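Local coordinates for CMP/dCMP-type deaminase domain-containing protein (Aspergillus oryzae RIB40, PDB 7DRY) that probably deaminates a pyrimidine intermediate of riboflavin biosynthesis, as a zinc-dependent Rib2 deaminase with the cytidine deaminase fold, at residues T98-G103 / E145-L150; G133-G138 / W157-G162. All coordinates share one frame; numbering follows the deposited sequence. Where two conformers were deposited one is given.

From the N-terminal side, strand 91-97 ends and the chain turns through 98-103, the loop that supplies a zinc ligand. It returns through helix 112-117 and strand 127-132 to a second loop, 133-138. Helix 145-152 then packs on 98-103, closing contact 1, and strand 156-159 and the residue after it come back beside 133-138, closing contact 2. Because the segments alternate, the two closures cross rather than nest. They also touch directly, with probable backbone hydrogen bonds from Gly133 to Thr98 and from Glu100 to Val134. Together they tie the zinc loop, helix 145-152, strand 156-159 and the ends of strands 91-97 and 127-132 into one block.

Contact 1. Residues T98-G103 / E145-L150; sequences TMEPCG and EGCQML. With ZN (zinc ion), chain B.
Glu100 reaches from the zinc loop to the first turn of helix 145-152 and takes the backbone N-H of Cys147 on OE2. The bond is 3.1 Å from Cys147 N to Glu100 OE2, somewhat bent at 146° about the hydrogen, and uses the anti lone pair, the one turned away from OE1. With CG anti to the backbone N (chi1 175°) and the chain extended beyond it, the carboxylate is carried the full length of the side chain to the helix. Cys147 SG lies alongside the same group, 3.7 Å from Glu100 CD. Next along the loop, the backbone lies against Gly146: its CA points a C-H nearly straight at Pro101 O, 3.6 Å away, and that buried carbonyl has no conventional hydrogen-bond partner. Gly103 is also tightly packed: Met149, bent at its last torsion, lays CE 3.3 Å from Gly103 CA, tighter than ordinary van der Waals contact. One water accepts from Gly103 N and, weakly, from Gly146 N. Pro101 CG meets Leu150 CD1 at 3.9 Å, the two side chains crossing at about a right angle, with Val113 of helix 112-117 touching both.

Between Pro101 and Gly103, Cys102 binds zinc through SG at 2.2 Å. His61 and Cys112 complete the protein ligands, and a water sits 2.5 Å from the metal. The Pro-Cys pair is one part of the zinc-binding signature of the cytidine deaminase fold; the His-x-Glu of His61 and Glu63 and the second cysteine, Cys112, are the others. The helix packs on the loop while Cys102 turns the other way to the metal, and the Cys147 N-H would probably stabilise negative charge on Glu100.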
# COMPACT_ATOMS: atom_id res chain seq x y z
N THR A 98 1.22 -0.88 5.09
CA THR A 98 1.14 -0.59 6.52
C THR A 98 0.15 0.53 6.81
O THR A 98 -0.60 0.46 7.78
CB THR A 98 2.51 -0.30 7.14
OG1 THR A 98 3.13 0.81 6.49
CG2 THR A 98 3.42 -1.53 7.07
N MET A 99 0.12 1.57 5.97
CA MET A 99 -0.77 2.71 6.18
C MET A 99 -1.80 2.79 5.05
O MET A 99 -1.59 2.28 3.95
CB MET A 99 0.04 4.01 6.26
CG MET A 99 1.08 4.02 7.39
SD MET A 99 1.87 5.61 7.63
CE MET A 99 0.55 6.55 8.41
N GLU A 100 -2.92 3.44 5.36
CA GLU A 100 -3.99 3.64 4.39
C GLU A 100 -3.43 4.27 3.11
O GLU A 100 -2.67 5.24 3.20
CB GLU A 100 -5.03 4.59 4.99
CG GLU A 100 -6.15 5.00 4.05
CD GLU A 100 -6.99 6.12 4.63
OE1 GLU A 100 -6.70 6.57 5.75
OE2 GLU A 100 -7.95 6.56 3.95
N PRO A 101 -3.77 3.76 1.93
CA PRO A 101 -3.30 4.41 0.69
C PRO A 101 -3.80 5.84 0.57
O PRO A 101 -4.97 6.14 0.85
CB PRO A 101 -3.87 3.52 -0.42
CG PRO A 101 -4.90 2.65 0.24
CD PRO A 101 -4.49 2.50 1.67
N CYS A 102 -2.92 6.72 0.13
CA CYS A 102 -3.26 8.14 0.08
C CYS A 102 -4.20 8.45 -1.08
O CYS A 102 -4.15 7.82 -2.15
CB CYS A 102 -2.00 9.01 -0.01
SG CYS A 102 -0.96 8.80 -1.51
N GLY A 103 -5.06 9.43 -0.85
CA GLY A 103 -5.95 9.91 -1.89
C GLY A 103 -5.62 11.32 -2.32
O GLY A 103 -6.23 11.86 -3.25
N GLU A 145 -9.76 10.15 2.92
CA GLU A 145 -10.20 10.32 1.54
C GLU A 145 -9.82 9.12 0.68
O GLU A 145 -10.57 8.75 -0.24
CB GLU A 145 -9.63 11.62 0.97
CG GLU A 145 -10.12 11.96 -0.42
CD GLU A 145 -9.39 13.14 -1.04
OE1 GLU A 145 -9.69 13.48 -2.20
OE2 GLU A 145 -8.51 13.73 -0.36
N GLY A 146 -8.69 8.47 0.97
CA GLY A 146 -8.31 7.29 0.21
C GLY A 146 -9.35 6.19 0.30
O GLY A 146 -9.76 5.61 -0.71
N CYS A 147 -9.82 5.91 1.52
CA CYS A 147 -10.81 4.87 1.73
C CYS A 147 -12.11 5.19 1.01
O CYS A 147 -12.74 4.31 0.40
CB CYS A 147 -11.05 4.73 3.23
SG CYS A 147 -9.76 3.78 4.03
N GLN A 148 -12.53 6.46 1.04
CA GLN A 148 -13.74 6.86 0.34
C GLN A 148 -13.63 6.61 -1.16
O GLN A 148 -14.58 6.12 -1.79
CB GLN A 148 -14.03 8.34 0.62
CG GLN A 148 -14.14 8.67 2.10
CD GLN A 148 -14.24 10.16 2.35
OE1 GLN A 148 -14.32 10.96 1.42
NE2 GLN A 148 -14.23 10.54 3.63
N MET A 149 -12.48 6.92 -1.75
CA MET A 149 -12.31 6.71 -3.19
C MET A 149 -12.27 5.23 -3.54
O MET A 149 -12.79 4.83 -4.59
CB MET A 149 -11.04 7.40 -3.68
CG MET A 149 -11.25 8.83 -4.12
SD MET A 149 -9.69 9.60 -4.53
CE MET A 149 -9.12 9.96 -2.90
N LEU A 150 -11.64 4.41 -2.70
CA LEU A 150 -11.64 2.97 -2.95
C LEU A 150 -13.06 2.43 -2.96
O LEU A 150 -13.46 1.71 -3.89
CB LEU A 150 -10.81 2.25 -1.88
CG LEU A 150 -9.30 2.50 -1.93
CD1 LEU A 150 -8.64 1.91 -0.70
CD2 LEU A 150 -8.69 1.91 -3.21
ZN ZN B . 0.54 7.19 -1.26
O HOH W 1 -5.96 10.17 2.01
O HOH W 2 0.38 6.51 1.17

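Contact 2. Residues G133-G138 / W157-G162; sequences GVKEPG and WQVVNG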
# COMPACT_ATOMS: atom_id res chain seq x y z
N GLY A 133 -2.91 -1.28 8.23
CA GLY A 133 -2.82 -1.38 9.67
C GLY A 133 -3.15 -0.14 10.47
O GLY A 133 -3.38 -0.21 11.68
N VAL A 134 -3.20 1.02 9.80
CA VAL A 134 -3.54 2.29 10.43
C VAL A 134 -4.39 3.09 9.45
O VAL A 134 -4.02 3.24 8.28
CB VAL A 134 -2.29 3.10 10.83
CG1 VAL A 134 -2.69 4.48 11.36
CG2 VAL A 134 -1.46 2.36 11.86
N LYS A 135 -5.52 3.61 9.93
CA LYS A 135 -6.43 4.39 9.09
C LYS A 135 -5.98 5.85 9.01
O LYS A 135 -6.72 6.78 9.31
CB LYS A 135 -7.87 4.24 9.56
CG LYS A 135 -8.87 4.43 8.42
CD LYS A 135 -10.32 4.26 8.88
CE LYS A 135 -11.27 4.51 7.73
NZ LYS A 135 -12.70 4.48 8.15
N GLU A 136 -4.73 6.02 8.60
CA GLU A 136 -4.14 7.32 8.31
C GLU A 136 -3.21 7.10 7.12
O GLU A 136 -2.54 6.06 7.04
CB GLU A 136 -3.33 7.88 9.48
CG GLU A 136 -4.14 8.17 10.74
CD GLU A 136 -5.20 9.24 10.52
OE1 GLU A 136 -5.01 10.11 9.64
OE2 GLU A 136 -6.22 9.20 11.23
N PRO A 137 -3.18 8.04 6.18
CA PRO A 137 -2.32 7.87 5.00
C PRO A 137 -0.87 8.19 5.32
O PRO A 137 -0.55 8.84 6.32
CB PRO A 137 -2.89 8.90 4.02
CG PRO A 137 -3.43 9.99 4.92
CD PRO A 137 -3.98 9.27 6.12
N GLY A 138 0.01 7.73 4.44
CA GLY A 138 1.42 8.03 4.55
C GLY A 138 1.76 9.39 3.99
O GLY A 138 2.61 9.52 3.11
N TRP A 157 -11.72 -2.70 1.18
CA TRP A 157 -10.60 -2.45 2.07
C TRP A 157 -10.96 -2.90 3.48
O TRP A 157 -12.13 -3.00 3.84
CB TRP A 157 -10.13 -0.99 2.04
CG TRP A 157 -11.22 -0.01 2.31
CD1 TRP A 157 -12.01 0.61 1.38
CD2 TRP A 157 -11.65 0.47 3.59
NE1 TRP A 157 -12.90 1.45 2.01
CE2 TRP A 157 -12.70 1.38 3.36
CE3 TRP A 157 -11.24 0.22 4.90
CZ2 TRP A 157 -13.35 2.04 4.40
CZ3 TRP A 157 -11.89 0.88 5.94
CH2 TRP A 157 -12.94 1.78 5.68
N GLN A 158 -9.92 -3.16 4.27
CA GLN A 158 -10.10 -3.68 5.62
C GLN A 158 -8.94 -3.21 6.48
O GLN A 158 -7.77 -3.35 6.09
CB GLN A 158 -10.12 -5.21 5.59
CG GLN A 158 -10.35 -5.86 6.92
CD GLN A 158 -10.75 -7.32 6.77
OE1 GLN A 158 -11.49 -7.68 5.86
NE2 GLN A 158 -10.25 -8.16 7.66
N VAL A 159 -9.25 -2.66 7.65
CA VAL A 159 -8.23 -2.33 8.63
C VAL A 159 -7.93 -3.56 9.47
O VAL A 159 -8.85 -4.25 9.94
CB VAL A 159 -8.69 -1.16 9.52
CG1 VAL A 159 -7.55 -0.72 10.42
CG2 VAL A 159 -9.17 -0.00 8.67
N VAL A 160 -6.65 -3.85 9.66
CA VAL A 160 -6.18 -4.96 10.48
C VAL A 160 -5.56 -4.34 11.72
O VAL A 160 -4.52 -3.68 11.64
CB VAL A 160 -5.16 -5.82 9.73
CG1 VAL A 160 -4.70 -6.98 10.61
CG2 VAL A 160 -5.75 -6.31 8.41
N ASN A 161 -6.20 -4.56 12.87
CA ASN A 161 -5.79 -3.91 14.11
C ASN A 161 -4.64 -4.67 14.76
O ASN A 161 -4.37 -5.84 14.45
CB ASN A 161 -6.96 -3.86 15.09
CG ASN A 161 -8.14 -3.05 14.56
OD1 ASN A 161 -7.96 -2.00 13.95
ND2 ASN A 161 -9.35 -3.55 14.80
N GLY A 162 -3.94 -3.98 15.67
CA GLY A 162 -2.96 -4.60 16.53
C GLY A 162 -1.52 -4.19 16.29
O GLY A 162 -0.66 -4.51 17.12
O HOH W 3 -2.60 -2.49 12.92
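Lys135 and Trp157 cross at about a right angle beside the edge of the cytidine deaminase sheet, where strand 156-159 runs parallel to 127-132 as an outer strand of the sheet. Lys135 is the centre of an inverse gamma turn. Its CG is anti to the backbone N (chi1 -152°) and the rest of the chain is straight, which carries the ammonium end out to the six-membered part of the indole. CE lies 3.8 Å from Trp157 CH2 and NZ 3.7 Å from that same carbon, coming in obliquely to the ring. Trp157, for its part, has CG between its backbone N and carbonyl carbon (chi1 54°), which places the six-membered ring beside the end of Lys135; on the five-membered ring, NE1 is hydrogen-bonded to Thr151 of helix 145-152. Val159 comes up beside the lysine stem, with CG2 4.4 Å from Lys135 CD, a loose contact.

Further along, Gly133 meets Val160 through the backbone alone. Gly133 CA directs a C-H at Val160 O over 3.5 Å, and one water donates to both carbonyls, at 2.7 Å from Gly133 O and 2.6 Å from Val160 O.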